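PDB 7LT2: cyclic GMP-AMP synthase-like receptor from Tribolium castaneum, which senses cytoplasmic double-stranded RNA and, in response, makes the immune messenger 2',3'-cGAMP from ATP and GTP. Local coordinates for residues Leu264-Lys269 / Tyr279-Val284; Ile75-Pro80 / Leu135-Ser140; Val86-Asn91 / Trp97-Asn102; Lys144-Leu149 / Ala155-Thr160. One frame throughout, in Å; residues are numbered along the deposited sequence.

In the fold
Contacts 2, 3 and 4 all belong to the nucleotidyltransferase region and reach one mixed sheet, whereas contact 1 joins two helices of the helical half, on the other side of the chain's centre from contacts 2 and 4. Contacts 1, 2 and 4 are buried and almost wholly apolar. Contact 3 is a hairpin near the surface, held by backbone hydrogen bonds and edged with polar side chains. Helix 131-147 serves twice, lying against strand 70-77 in contact 2 and reaching strand 156-161 from its C-terminal end in contact 4. Contacts 2 and 3 touch where Ile79 packs on Leu98 and Leu100; contact 1 stands apart, its nearest atoms about 14 Å from those of contact 2.

Contact 1 of 4, residues Leu264-Lys269 / Tyr279-Val284; sequences LIKKLK and YYIKTV
Ile265 opens the contact by setting its CG2 methyl against the CG2 methyl of Ile281, 4.1 Å away. Both are branched aliphatic residues, suited to a buried apolar seam between helices whose local axes approach to 10.5 Å and run at 146° to each other. Next comes Lys266, which gives the lower part of its chain to the seam: its CG lies 4.0 Å from Ile281 CD1. Beyond that point the chain bends and carries NZ to a hydrogen bond with the carbonyl of Leu63, close to Ser58. Lys266 and Ser58 probably bind ATP, as in related enzymes, and Ile281 with its neighbours in 279-282 probably belongs to the same site. One turn on, Lys269 wraps the same methyl more closely, its CB 3.8 Å from Ile281 CD1 and its CE 3.9 Å from that CD1. Two successive bends, the first at chi2 (-94°), fold the lysine back over the isoleucine and bring NZ to Ser278 OG. Long aliphatic stems with charged ends thus let both lysines line a buried isoleucine while their ammonium groups find polar partners. Helix 301-318 touches both helices, Thr308 against Ile265 and Tyr312 against Ile281.

Contact 2 of 4, residues Ile75-Pro80 / Leu135-Ser140; sequences ILLHIP and LRWMES
Ile75 and Met138 meet end to end, the CD1 methyl of the isoleucine standing 4.1 Å from the CE methyl of the methionine. Ile75 reaches there with an extended arm: CG1 lies beside the backbone N and CD1 continues nearly straight (chi2 167°), away from the strand toward the helix. Met138 comes from the other side with a bent chain. Its CG leaves on the side away from its own N, and the chain then turns at chi2 (60°) and again at chi3, two turns that swing CE out toward the strand, against Ile75. Methionine suits this place, because a flexible thioether can turn its terminal methyl to meet the end of the isoleucine arm. The pairing belongs to the nucleotidyltransferase fold, in which a helix packs on the sheet that carries the probable catalytic acids; near its start strand 70-77 carries Glu70 and Asp72, likely magnesium ligands by analogy with relatives. Two residues along, on the same side of the strand, Leu77 extends its CD1 methyl to within 4.1 Å of Trp137 CZ3, approaching the six-membered part of the indole at a slant. Trp137 also directs CG away from its backbone N (chi1 177°), which throws the broad ring off the helix toward the strand. Phe46, on helix 44-49, touches Ile75, Leu77 and Trp137, while Ala196 of strand 188-200 lies against Met138.

Contact 3 of 4, residues Val86-Asn91 / Trp97-Asn102; sequences VLNESN and WLKLNN
Val86 and Lys99, then Asn88 and Trp97, form the two hydrogen-bonded pairs of an antiparallel hairpin, with the non-hydrogen-bonded pair Leu87 and Leu98 between them. Each hydrogen-bonded pair exchanges two bonds, the shortest from Val86 N to Lys99 O at 2.7 Å, and Leu87 CA adds a CA-H...O contact to Trp97 O at 3.4 Å. On the face of Leu87 and Leu98 the packing is aliphatic: Leu98 CD2 sits 3.7 Å from Leu87 CB and also leans over the Val86 carbonyl. The face of Val86, Asn88, Trp97 and Lys99 is mixed, polar and apolar. Lys99 CG takes the crowded position between its own N and carbonyl carbon (chi1 59°), and the chain runs beside Val86 until NZ ends 3.7 Å from Val86 CG1. Ser90, just past the strand, lays its CB over the pyrrole part of Trp97, 4.1 Å from the ring centroid and 25° off the normal, a CH-pi contact; the short serine side chain brings CB close over the ring, and its OG meanwhile bonds to Val92 N. Arg238, by a cation-pi contact, and Tyr239, edge-to-face, also meet the indole. Strand 95-100 also pairs antiparallel with strand 240-243, whose Leu242 side chain, probably part of the GTP site, lies about 5 Å from that of Leu87, and Leu98 makes a backbone bond to Leu129.

Contact 4 of 4, residues Lys144-Leu149 / Ala155-Thr160; sequences KTLNTL and ATCELT
Cys157 rests its sulfur in the dimple formed by one methyl of each of two leucines of the other segment. Leu146 CD2 touches SG at 3.6 Å, and Leu149 CD1 reaches the same SG at 4.0 Å. A compact, polarisable thiol suits so shallow a site. Leu149 in turn presents a fork: its CD2 lies 3.8 Å from Leu159 CD2, and its CD1 is 3.9 Å from that same methyl, which therefore nests in the cleft of the isobutyl group. The turn leading to Leu149 is tied by Thr148, whose OG1 bonds at 2.8 Å to Thr145 O in the carbonyl plane, on a lone pair, while Thr148 N reaches the same oxygen. Trp170 of strand 164-171 touches both Leu146 and Cys157, and the backbone of strand 156-161 bonds to Ile168 and Phe166. With no hydrogen bond crossing between the two segments, Leu146 of helix 131-147 and Leu149 in the loop after it are held to strand 156-161 by apolar fit.

Contact 1 of 4, residues Leu264-Lys269 / Tyr279-Val284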
loop_
_atom_site.group_PDB
_atom_site.type_symbol
_atom_site.label_atom_id
_atom_site.label_comp_id
_atom_site.label_asym_id
_atom_site.label_seq_id
_atom_site.Cartn_x
_atom_site.Cartn_y
_atom_site.Cartn_z
ATOM N N LEU A 264 -14.059 -3.174 9.841
ATOM C CA LEU A 264 -15.257 -3.995 10.009
ATOM C C LEU A 264 -15.836 -4.393 8.659
ATOM O O LEU A 264 -16.226 -5.547 8.458
ATOM C CB LEU A 264 -16.304 -3.245 10.838
ATOM C CG LEU A 264 -15.976 -3.007 12.313
ATOM C CD1 LEU A 264 -16.873 -1.921 12.895
ATOM C CD2 LEU A 264 -16.129 -4.292 13.101
ATOM N N ILE A 265 -15.892 -3.449 7.716
ATOM C CA ILE A 265 -16.393 -3.771 6.383
ATOM C C ILE A 265 -15.425 -4.699 5.655
ATOM O O ILE A 265 -15.849 -5.646 4.980
ATOM C CB ILE A 265 -16.672 -2.481 5.589
ATOM C CG1 ILE A 265 -17.845 -1.725 6.225
ATOM C CG2 ILE A 265 -16.948 -2.798 4.121
ATOM C CD1 ILE A 265 -18.150 -0.391 5.577
ATOM N N LYS A 266 -14.114 -4.466 5.793
ATOM C CA LYS A 266 -13.148 -5.370 5.166
ATOM C C LYS A 266 -13.250 -6.776 5.747
ATOM O O LYS A 266 -13.082 -7.766 5.025
ATOM C CB LYS A 266 -11.720 -4.830 5.319
ATOM C CG LYS A 266 -11.398 -3.649 4.415
ATOM C CD LYS A 266 -10.007 -3.082 4.697
ATOM C CE LYS A 266 -8.915 -4.083 4.370
ATOM N NZ LYS A 266 -7.540 -3.485 4.409
ATOM N N LYS A 267 -13.522 -6.885 7.053
ATOM C CA LYS A 267 -13.712 -8.201 7.654
ATOM C C LYS A 267 -14.928 -8.894 7.060
ATOM O O LYS A 267 -14.886 -10.091 6.755
ATOM C CB LYS A 267 -13.856 -8.066 9.172
ATOM C CG LYS A 267 -13.971 -9.391 9.937
ATOM C CD LYS A 267 -12.658 -10.155 9.918
ATOM C CE LYS A 267 -12.645 -11.310 10.918
ATOM N NZ LYS A 267 -13.695 -12.304 10.598
ATOM N N LEU A 268 -16.020 -8.145 6.879
ATOM C CA LEU A 268 -17.202 -8.683 6.214
ATOM C C LEU A 268 -16.881 -9.115 4.790
ATOM O O LEU A 268 -17.347 -10.166 4.329
ATOM C CB LEU A 268 -18.312 -7.633 6.221
ATOM C CG LEU A 268 -19.666 -8.004 5.617
ATOM C CD1 LEU A 268 -20.283 -9.172 6.373
ATOM C CD2 LEU A 268 -20.601 -6.797 5.620
ATOM N N LYS A 269 -16.084 -8.315 4.080
ATOM C CA LYS A 269 -15.692 -8.653 2.716
ATOM C C LYS A 269 -14.896 -9.951 2.678
ATOM O O LYS A 269 -15.122 -10.805 1.809
ATOM C CB LYS A 269 -14.887 -7.494 2.113
ATOM C CG LYS A 269 -14.410 -7.712 0.678
ATOM C CD LYS A 269 -12.992 -8.281 0.610
ATOM C CE LYS A 269 -11.951 -7.252 1.034
ATOM N NZ LYS A 269 -10.565 -7.770 0.857
ATOM N N TYR A 279 -8.596 -2.246 -1.839
ATOM C CA TYR A 279 -8.464 -0.853 -2.264
ATOM C C TYR A 279 -9.785 -0.295 -2.771
ATOM O O TYR A 279 -9.994 0.923 -2.735
ATOM C CB TYR A 279 -7.384 -0.704 -3.339
ATOM C CG TYR A 279 -7.087 0.745 -3.692
ATOM C CD1 TYR A 279 -6.474 1.596 -2.774
ATOM C CD2 TYR A 279 -7.431 1.262 -4.933
ATOM C CE1 TYR A 279 -6.202 2.925 -3.095
ATOM C CE2 TYR A 279 -7.160 2.582 -5.261
ATOM C CZ TYR A 279 -6.553 3.411 -4.339
ATOM O OH TYR A 279 -6.291 4.720 -4.683
ATOM N N TYR A 280 -10.682 -1.161 -3.251
ATOM C CA TYR A 280 -11.988 -0.680 -3.688
ATOM C C TYR A 280 -12.805 -0.188 -2.502
ATOM O O TYR A 280 -13.550 0.793 -2.616
ATOM C CB TYR A 280 -12.748 -1.778 -4.443
ATOM C CG TYR A 280 -11.980 -2.424 -5.584
ATOM C CD1 TYR A 280 -10.846 -1.826 -6.122
ATOM C CD2 TYR A 280 -12.399 -3.630 -6.122
ATOM C CE1 TYR A 280 -10.144 -2.421 -7.157
ATOM C CE2 TYR A 280 -11.711 -4.230 -7.162
ATOM C CZ TYR A 280 -10.584 -3.620 -7.672
ATOM O OH TYR A 280 -9.889 -4.213 -8.703
ATOM N N ILE A 281 -12.679 -0.859 -1.354
ATOM C CA ILE A 281 -13.341 -0.388 -0.140
ATOM C C ILE A 281 -12.697 0.903 0.347
ATOM O O ILE A 281 -13.391 1.859 0.717
ATOM C CB ILE A 281 -13.310 -1.482 0.942
ATOM C CG1 ILE A 281 -14.163 -2.675 0.507
ATOM C CG2 ILE A 281 -13.817 -0.939 2.273
ATOM C CD1 ILE A 281 -13.957 -3.910 1.358
ATOM N N LYS A 282 -11.360 0.955 0.354
ATOM C CA LYS A 282 -10.667 2.195 0.698
ATOM C C LYS A 282 -11.137 3.340 -0.189
ATOM O O LYS A 282 -11.389 4.451 0.296
ATOM C CB LYS A 282 -9.153 2.004 0.566
ATOM C CG LYS A 282 -8.319 3.147 1.144
ATOM C CD LYS A 282 -6.849 3.004 0.769
ATOM C CE LYS A 282 -6.000 4.101 1.403
ATOM N NZ LYS A 282 -4.602 4.080 0.882
ATOM N N THR A 283 -11.291 3.073 -1.491
ATOM C CA THR A 283 -11.727 4.101 -2.431
ATOM C C THR A 283 -13.130 4.595 -2.104
ATOM O O THR A 283 -13.403 5.799 -2.174
ATOM C CB THR A 283 -11.667 3.562 -3.862
ATOM O OG1 THR A 283 -10.308 3.256 -4.206
ATOM C CG2 THR A 283 -12.214 4.588 -4.847
ATOM N N VAL A 284 -14.040 3.680 -1.762
ATOM C CA VAL A 284 -15.381 4.093 -1.358
ATOM C C VAL A 284 -15.306 5.061 -0.181
ATOM O O VAL A 284 -16.003 6.083 -0.153
ATOM C CB VAL A 284 -16.248 2.861 -1.034
ATOM C CG1 VAL A 284 -17.499 3.261 -0.273
ATOM C CG2 VAL A 284 -16.622 2.133 -2.320
#

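Contact 2 of 4, residues Ile75-Pro80 / Leu135-Ser140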
loop_
_atom_site.group_PDB
_atom_site.type_symbol
_atom_site.label_atom_id
_atom_site.label_comp_id
_atom_site.label_asym_id
_atom_site.label_seq_id
_atom_site.Cartn_x
_atom_site.Cartn_y
_atom_site.Cartn_z
ATOM N N ILE A 75 10.679 2.660 -2.684
ATOM C CA ILE A 75 11.985 3.308 -2.697
ATOM C C ILE A 75 11.910 4.447 -3.707
ATOM O O ILE A 75 11.807 4.207 -4.913
ATOM C CB ILE A 75 13.090 2.305 -3.054
ATOM C CG1 ILE A 75 13.105 1.152 -2.046
ATOM C CG2 ILE A 75 14.461 2.991 -3.113
ATOM C CD1 ILE A 75 13.939 -0.043 -2.478
ATOM N N LEU A 76 11.944 5.689 -3.221
ATOM C CA LEU A 76 11.662 6.850 -4.064
ATOM C C LEU A 76 12.964 7.403 -4.643
ATOM O O LEU A 76 13.809 7.933 -3.911
ATOM C CB LEU A 76 10.909 7.922 -3.278
ATOM C CG LEU A 76 9.620 7.459 -2.578
ATOM C CD1 LEU A 76 8.811 8.654 -2.114
ATOM C CD2 LEU A 76 8.772 6.569 -3.473
ATOM N N LEU A 77 13.115 7.272 -5.957
ATOM C CA LEU A 77 14.241 7.807 -6.709
ATOM C C LEU A 77 13.818 9.119 -7.357
ATOM O O LEU A 77 12.661 9.289 -7.742
ATOM C CB LEU A 77 14.687 6.806 -7.778
ATOM C CG LEU A 77 14.753 5.350 -7.312
ATOM C CD1 LEU A 77 14.891 4.401 -8.489
ATOM C CD2 LEU A 77 15.906 5.172 -6.333
ATOM N N HIS A 78 14.756 10.056 -7.476
ATOM C CA HIS A 78 14.433 11.373 -8.012
ATOM C C HIS A 78 15.360 11.699 -9.168
ATOM O O HIS A 78 16.583 11.732 -8.994
ATOM C CB HIS A 78 14.528 12.465 -6.944
ATOM C CG HIS A 78 14.244 13.834 -7.475
ATOM N ND1 HIS A 78 12.999 14.211 -7.931
ATOM C CD2 HIS A 78 15.051 14.905 -7.655
ATOM C CE1 HIS A 78 13.048 15.462 -8.356
ATOM N NE2 HIS A 78 14.283 15.905 -8.201
ATOM N N ILE A 79 14.773 11.922 -10.336
ATOM C CA ILE A 79 15.526 12.374 -11.511
ATOM C C ILE A 79 15.792 13.865 -11.373
ATOM O O ILE A 79 14.841 14.641 -11.193
ATOM C CB ILE A 79 14.743 12.075 -12.784
ATOM C CG1 ILE A 79 14.516 10.568 -12.937
ATOM C CG2 ILE A 79 15.467 12.658 -14.005
ATOM C CD1 ILE A 79 13.545 10.207 -14.029
ATOM N N PRO A 80 17.047 14.310 -11.451
ATOM C CA PRO A 80 17.336 15.747 -11.374
ATOM C C PRO A 80 16.510 16.535 -12.383
ATOM O O PRO A 80 16.433 16.180 -13.562
ATOM C CB PRO A 80 18.836 15.816 -11.686
ATOM C CG PRO A 80 19.356 14.490 -11.212
ATOM C CD PRO A 80 18.276 13.501 -11.555
ATOM N N LEU A 135 12.570 -2.234 -13.056
ATOM C CA LEU A 135 12.427 -3.387 -12.173
ATOM C C LEU A 135 13.640 -4.309 -12.263
ATOM O O LEU A 135 14.109 -4.831 -11.244
ATOM C CB LEU A 135 11.137 -4.140 -12.505
ATOM C CG LEU A 135 9.839 -3.435 -12.094
ATOM C CD1 LEU A 135 8.645 -4.019 -12.840
ATOM C CD2 LEU A 135 9.621 -3.545 -10.588
ATOM N N ARG A 136 14.170 -4.512 -13.473
ATOM C CA ARG A 136 15.352 -5.358 -13.623
ATOM C C ARG A 136 16.564 -4.732 -12.948
ATOM O O ARG A 136 17.383 -5.440 -12.349
ATOM C CB ARG A 136 15.634 -5.620 -15.103
ATOM C CG ARG A 136 14.584 -6.488 -15.761
ATOM C CD ARG A 136 15.041 -7.009 -17.112
ATOM N NE ARG A 136 15.137 -5.946 -18.103
ATOM C CZ ARG A 136 14.113 -5.487 -18.809
ATOM N NH1 ARG A 136 12.888 -5.959 -18.638
ATOM N NH2 ARG A 136 14.322 -4.533 -19.711
ATOM N N TRP A 137 16.689 -3.406 -13.029
ATOM C CA TRP A 137 17.806 -2.723 -12.386
ATOM C C TRP A 137 17.748 -2.881 -10.874
ATOM O O TRP A 137 18.765 -3.170 -10.233
ATOM C CB TRP A 137 17.799 -1.247 -12.777
ATOM C CG TRP A 137 18.856 -0.418 -12.123
ATOM C CD1 TRP A 137 20.151 -0.277 -12.525
ATOM C CD2 TRP A 137 18.700 0.411 -10.969
ATOM N NE1 TRP A 137 20.817 0.585 -11.683
ATOM C CE2 TRP A 137 19.946 1.023 -10.722
ATOM C CE3 TRP A 137 17.627 0.702 -10.123
ATOM C CZ2 TRP A 137 20.149 1.900 -9.659
ATOM C CZ3 TRP A 137 17.830 1.571 -9.065
ATOM C CH2 TRP A 137 19.083 2.162 -8.844
ATOM N N MET A 138 16.561 -2.710 -10.284
ATOM C CA MET A 138 16.440 -2.840 -8.836
ATOM C C MET A 138 16.664 -4.281 -8.387
ATOM O O MET A 138 17.326 -4.522 -7.373
ATOM C CB MET A 138 15.069 -2.336 -8.379
ATOM C CG MET A 138 14.824 -2.460 -6.884
ATOM S SD MET A 138 16.016 -1.521 -5.899
ATOM C CE MET A 138 15.490 0.156 -6.223
ATOM N N GLU A 139 16.123 -5.250 -9.132
ATOM C CA GLU A 139 16.349 -6.656 -8.812
ATOM C C GLU A 139 17.840 -6.982 -8.800
ATOM O O GLU A 139 18.335 -7.645 -7.882
ATOM C CB GLU A 139 15.603 -7.539 -9.818
ATOM C CG GLU A 139 15.951 -9.012 -9.759
ATOM C CD GLU A 139 15.295 -9.806 -10.881
ATOM O OE1 GLU A 139 14.655 -9.191 -11.761
ATOM O OE2 GLU A 139 15.423 -11.050 -10.884
ATOM N N SER A 140 18.574 -6.510 -9.812
ATOM C CA SER A 140 20.015 -6.735 -9.855
ATOM C C SER A 140 20.712 -6.102 -8.655
ATOM O O SER A 140 21.579 -6.725 -8.030
ATOM C CB SER A 140 20.581 -6.188 -11.168
ATOM O OG SER A 140 21.993 -6.231 -11.178
#

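Contact 3 of 4, residues Val86-Asn91 / Trp97-Asn102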
loop_
_atom_site.group_PDB
_atom_site.type_symbol
_atom_site.label_atom_id
_atom_site.label_comp_id
_atom_site.label_asym_id
_atom_site.label_seq_id
_atom_site.Cartn_x
_atom_site.Cartn_y
_atom_site.Cartn_z
ATOM N N VAL A 86 9.339 15.042 -18.018
ATOM C CA VAL A 86 8.002 15.514 -18.360
ATOM C C VAL A 86 7.027 14.363 -18.174
ATOM O O VAL A 86 7.184 13.301 -18.789
ATOM C CB VAL A 86 7.922 16.065 -19.790
ATOM C CG1 VAL A 86 6.474 16.382 -20.148
ATOM C CG2 VAL A 86 8.782 17.311 -19.918
ATOM N N LEU A 87 6.021 14.577 -17.338
ATOM C CA LEU A 87 5.005 13.575 -17.047
ATOM C C LEU A 87 3.768 13.880 -17.880
ATOM O O LEU A 87 3.261 15.007 -17.854
ATOM C CB LEU A 87 4.680 13.577 -15.551
ATOM C CG LEU A 87 3.785 12.509 -14.922
ATOM C CD1 LEU A 87 4.113 12.393 -13.446
ATOM C CD2 LEU A 87 2.314 12.846 -15.100
ATOM N N ASN A 88 3.287 12.887 -18.622
ATOM C CA ASN A 88 2.112 13.064 -19.461
ATOM C C ASN A 88 1.063 12.017 -19.119
ATOM O O ASN A 88 1.380 10.835 -18.945
ATOM C CB ASN A 88 2.472 12.988 -20.947
ATOM C CG ASN A 88 3.269 14.196 -21.415
ATOM O OD1 ASN A 88 2.916 15.339 -21.124
ATOM N ND2 ASN A 88 4.357 13.946 -22.137
ATOM N N GLU A 89 -0.186 12.464 -19.023
ATOM C CA GLU A 89 -1.299 11.551 -18.817
ATOM C C GLU A 89 -1.452 10.640 -20.028
ATOM O O GLU A 89 -1.510 11.112 -21.165
ATOM C CB GLU A 89 -2.585 12.346 -18.581
ATOM C CG GLU A 89 -2.523 13.342 -17.413
ATOM C CD GLU A 89 -1.970 14.707 -17.805
ATOM O OE1 GLU A 89 -1.356 14.825 -18.889
ATOM O OE2 GLU A 89 -2.156 15.667 -17.024
ATOM N N SER A 90 -1.513 9.330 -19.786
ATOM C CA SER A 90 -1.549 8.361 -20.872
ATOM C C SER A 90 -2.983 8.126 -21.346
ATOM O O SER A 90 -3.952 8.632 -20.771
ATOM C CB SER A 90 -0.905 7.043 -20.443
ATOM O OG SER A 90 -1.847 6.198 -19.795
ATOM N N ASN A 91 -3.122 7.332 -22.410
ATOM C CA ASN A 91 -4.427 6.989 -22.961
ATOM C C ASN A 91 -5.145 5.899 -22.169
ATOM O O ASN A 91 -6.205 5.433 -22.607
ATOM C CB ASN A 91 -4.287 6.565 -24.428
ATOM C CG ASN A 91 -3.171 5.556 -24.646
ATOM O OD1 ASN A 91 -2.673 4.943 -23.701
ATOM N ND2 ASN A 91 -2.771 5.381 -25.903
ATOM N N TRP A 97 2.925 8.435 -18.710
ATOM C CA TRP A 97 4.232 8.257 -19.318
ATOM C C TRP A 97 5.183 9.311 -18.769
ATOM O O TRP A 97 4.761 10.397 -18.360
ATOM C CB TRP A 97 4.163 8.369 -20.846
ATOM C CG TRP A 97 3.415 7.257 -21.511
ATOM C CD1 TRP A 97 2.859 6.166 -20.914
ATOM C CD2 TRP A 97 3.144 7.128 -22.914
ATOM N NE1 TRP A 97 2.260 5.364 -21.856
ATOM C CE2 TRP A 97 2.420 5.933 -23.091
ATOM C CE3 TRP A 97 3.444 7.908 -24.036
ATOM C CZ2 TRP A 97 1.989 5.498 -24.346
ATOM C CZ3 TRP A 97 3.016 7.474 -25.282
ATOM C CH2 TRP A 97 2.297 6.282 -25.425
ATOM N N LEU A 98 6.472 8.985 -18.762
ATOM C CA LEU A 98 7.492 9.890 -18.245
ATOM C C LEU A 98 8.663 9.884 -19.213
ATOM O O LEU A 98 9.279 8.839 -19.435
ATOM C CB LEU A 98 7.937 9.468 -16.839
ATOM C CG LEU A 98 8.684 10.460 -15.932
ATOM C CD1 LEU A 98 10.122 10.680 -16.372
ATOM C CD2 LEU A 98 7.952 11.791 -15.835
ATOM N N LYS A 99 8.973 11.042 -19.786
ATOM C CA LYS A 99 10.103 11.157 -20.692
ATOM C C LYS A 99 11.023 12.272 -20.219
ATOM O O LYS A 99 10.620 13.177 -19.484
ATOM C CB LYS A 99 9.650 11.409 -22.143
ATOM C CG LYS A 99 8.813 12.657 -22.349
ATOM C CD LYS A 99 8.573 12.898 -23.837
ATOM C CE LYS A 99 7.432 13.876 -24.073
ATOM N NZ LYS A 99 7.696 15.221 -23.492
ATOM N N LEU A 100 12.281 12.180 -20.626
ATOM C CA LEU A 100 13.288 13.173 -20.283
ATOM C C LEU A 100 13.632 13.962 -21.538
ATOM O O LEU A 100 13.943 13.371 -22.578
ATOM C CB LEU A 100 14.547 12.519 -19.702
ATOM C CG LEU A 100 14.517 11.890 -18.303
ATOM C CD1 LEU A 100 13.671 10.621 -18.257
ATOM C CD2 LEU A 100 15.933 11.600 -17.825
ATOM N N ASN A 101 13.567 15.290 -21.444
ATOM C CA ASN A 101 13.835 16.145 -22.596
ATOM C C ASN A 101 15.257 16.693 -22.644
ATOM O O ASN A 101 15.625 17.311 -23.650
ATOM C CB ASN A 101 12.846 17.319 -22.631
ATOM C CG ASN A 101 11.469 16.912 -23.130
ATOM O OD1 ASN A 101 11.317 15.906 -23.821
ATOM N ND2 ASN A 101 10.460 17.704 -22.788
ATOM N N ASN A 102 16.069 16.485 -21.602
ATOM C CA ASN A 102 17.389 17.111 -21.550
ATOM C C ASN A 102 18.375 16.243 -20.765
ATOM O O ASN A 102 19.195 16.752 -19.995
ATOM C CB ASN A 102 17.312 18.514 -20.938
ATOM C CG ASN A 102 18.597 19.317 -21.129
ATOM O OD1 ASN A 102 19.211 19.281 -22.191
ATOM N ND2 ASN A 102 19.013 20.029 -20.084
#

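Contact 4 of 4, residues Lys144-Leu149 / Ala155-Thr160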
loop_
_atom_site.group_PDB
_atom_site.type_symbol
_atom_site.label_atom_id
_atom_site.label_comp_id
_atom_site.label_asym_id
_atom_site.label_seq_id
_atom_site.Cartn_x
_atom_site.Cartn_y
_atom_site.Cartn_z
ATOM N N LYS A 144 22.851 -8.005 -5.774
ATOM C CA LYS A 144 24.218 -7.586 -5.488
ATOM C C LYS A 144 24.401 -7.292 -4.007
ATOM O O LYS A 144 25.407 -7.689 -3.404
ATOM C CB LYS A 144 24.562 -6.358 -6.334
ATOM C CG LYS A 144 26.017 -5.940 -6.311
ATOM C CD LYS A 144 26.220 -4.705 -7.177
ATOM C CE LYS A 144 27.682 -4.280 -7.208
ATOM N NZ LYS A 144 27.874 -3.173 -8.188
ATOM N N THR A 145 23.420 -6.615 -3.403
ATOM C CA THR A 145 23.488 -6.250 -1.991
ATOM C C THR A 145 23.381 -7.476 -1.092
ATOM O O THR A 145 24.155 -7.626 -0.138
ATOM C CB THR A 145 22.380 -5.245 -1.676
ATOM O OG1 THR A 145 22.547 -4.077 -2.493
ATOM C CG2 THR A 145 22.419 -4.838 -0.208
ATOM N N LEU A 146 22.426 -8.368 -1.382
ATOM C CA LEU A 146 22.271 -9.587 -0.588
ATOM C C LEU A 146 23.568 -10.390 -0.520
ATOM O O LEU A 146 23.883 -10.982 0.519
ATOM C CB LEU A 146 21.140 -10.441 -1.164
ATOM C CG LEU A 146 19.710 -9.916 -0.991
ATOM C CD1 LEU A 146 18.770 -10.632 -1.950
ATOM C CD2 LEU A 146 19.241 -10.096 0.438
ATOM N N ASN A 147 24.339 -10.416 -1.612
ATOM C CA ASN A 147 25.580 -11.187 -1.638
ATOM C C ASN A 147 26.641 -10.643 -0.692
ATOM O O ASN A 147 27.544 -11.395 -0.303
ATOM C CB ASN A 147 26.163 -11.230 -3.056
ATOM C CG ASN A 147 25.349 -12.086 -4.001
ATOM O OD1 ASN A 147 24.617 -12.979 -3.580
ATOM N ND2 ASN A 147 25.487 -11.825 -5.296
ATOM N N THR A 148 26.566 -9.363 -0.319
ATOM C CA THR A 148 27.566 -8.767 0.555
ATOM C C THR A 148 27.238 -8.917 2.035
ATOM O O THR A 148 28.063 -8.544 2.874
ATOM C CB THR A 148 27.745 -7.277 0.234
ATOM O OG1 THR A 148 26.571 -6.552 0.629
ATOM C CG2 THR A 148 27.987 -7.076 -1.251
ATOM N N LEU A 149 26.071 -9.441 2.371
ATOM C CA LEU A 149 25.663 -9.573 3.760
ATOM C C LEU A 149 26.106 -10.916 4.316
ATOM O O LEU A 149 26.309 -11.876 3.565
ATOM C CB LEU A 149 24.145 -9.434 3.879
ATOM C CG LEU A 149 23.544 -8.128 3.355
ATOM C CD1 LEU A 149 22.032 -8.125 3.532
ATOM C CD2 LEU A 149 24.171 -6.929 4.043
ATOM N N ALA A 155 21.452 -19.560 2.770
ATOM C CA ALA A 155 21.163 -18.300 2.084
ATOM C C ALA A 155 20.223 -17.420 2.904
ATOM O O ALA A 155 19.309 -16.790 2.373
ATOM C CB ALA A 155 20.593 -18.547 0.687
ATOM N N THR A 156 20.429 -17.393 4.212
ATOM C CA THR A 156 19.693 -16.509 5.102
ATOM C C THR A 156 20.632 -15.399 5.551
ATOM O O THR A 156 21.668 -15.677 6.164
ATOM C CB THR A 156 19.151 -17.283 6.304
ATOM O OG1 THR A 156 18.222 -18.278 5.855
ATOM C CG2 THR A 156 18.459 -16.342 7.275
ATOM N N CYS A 157 20.282 -14.152 5.239
ATOM C CA CYS A 157 21.099 -13.019 5.654
ATOM C C CYS A 157 20.903 -12.744 7.136
ATOM O O CYS A 157 19.797 -12.889 7.665
ATOM C CB CYS A 157 20.739 -11.761 4.870
ATOM S SG CYS A 157 20.846 -11.937 3.111
ATOM N N GLU A 158 21.975 -12.328 7.805
ATOM C CA GLU A 158 21.909 -11.951 9.213
ATOM C C GLU A 158 22.287 -10.485 9.355
ATOM O O GLU A 158 23.389 -10.083 8.963
ATOM C CB GLU A 158 22.822 -12.833 10.063
ATOM C CG GLU A 158 22.687 -12.575 11.557
ATOM C CD GLU A 158 23.311 -13.669 12.397
ATOM O OE1 GLU A 158 22.609 -14.676 12.681
ATOM O OE2 GLU A 158 24.491 -13.527 12.768
ATOM N N LEU A 159 21.370 -9.692 9.908
ATOM C CA LEU A 159 21.584 -8.278 10.170
ATOM C C LEU A 159 21.319 -7.984 11.640
ATOM O O LEU A 159 20.451 -8.598 12.270
ATOM C CB LEU A 159 20.671 -7.394 9.309
ATOM C CG LEU A 159 20.806 -7.424 7.787
ATOM C CD1 LEU A 159 19.940 -6.340 7.175
ATOM C CD2 LEU A 159 22.256 -7.253 7.366
ATOM N N THR A 160 22.064 -7.029 12.180
ATOM C CA THR A 160 21.895 -6.607 13.561
ATOM C C THR A 160 21.565 -5.122 13.610
ATOM O O THR A 160 21.921 -4.360 12.707
ATOM C CB THR A 160 23.155 -6.881 14.388
ATOM O OG1 THR A 160 24.244 -6.113 13.865
ATOM C CG2 THR A 160 23.517 -8.354 14.331
#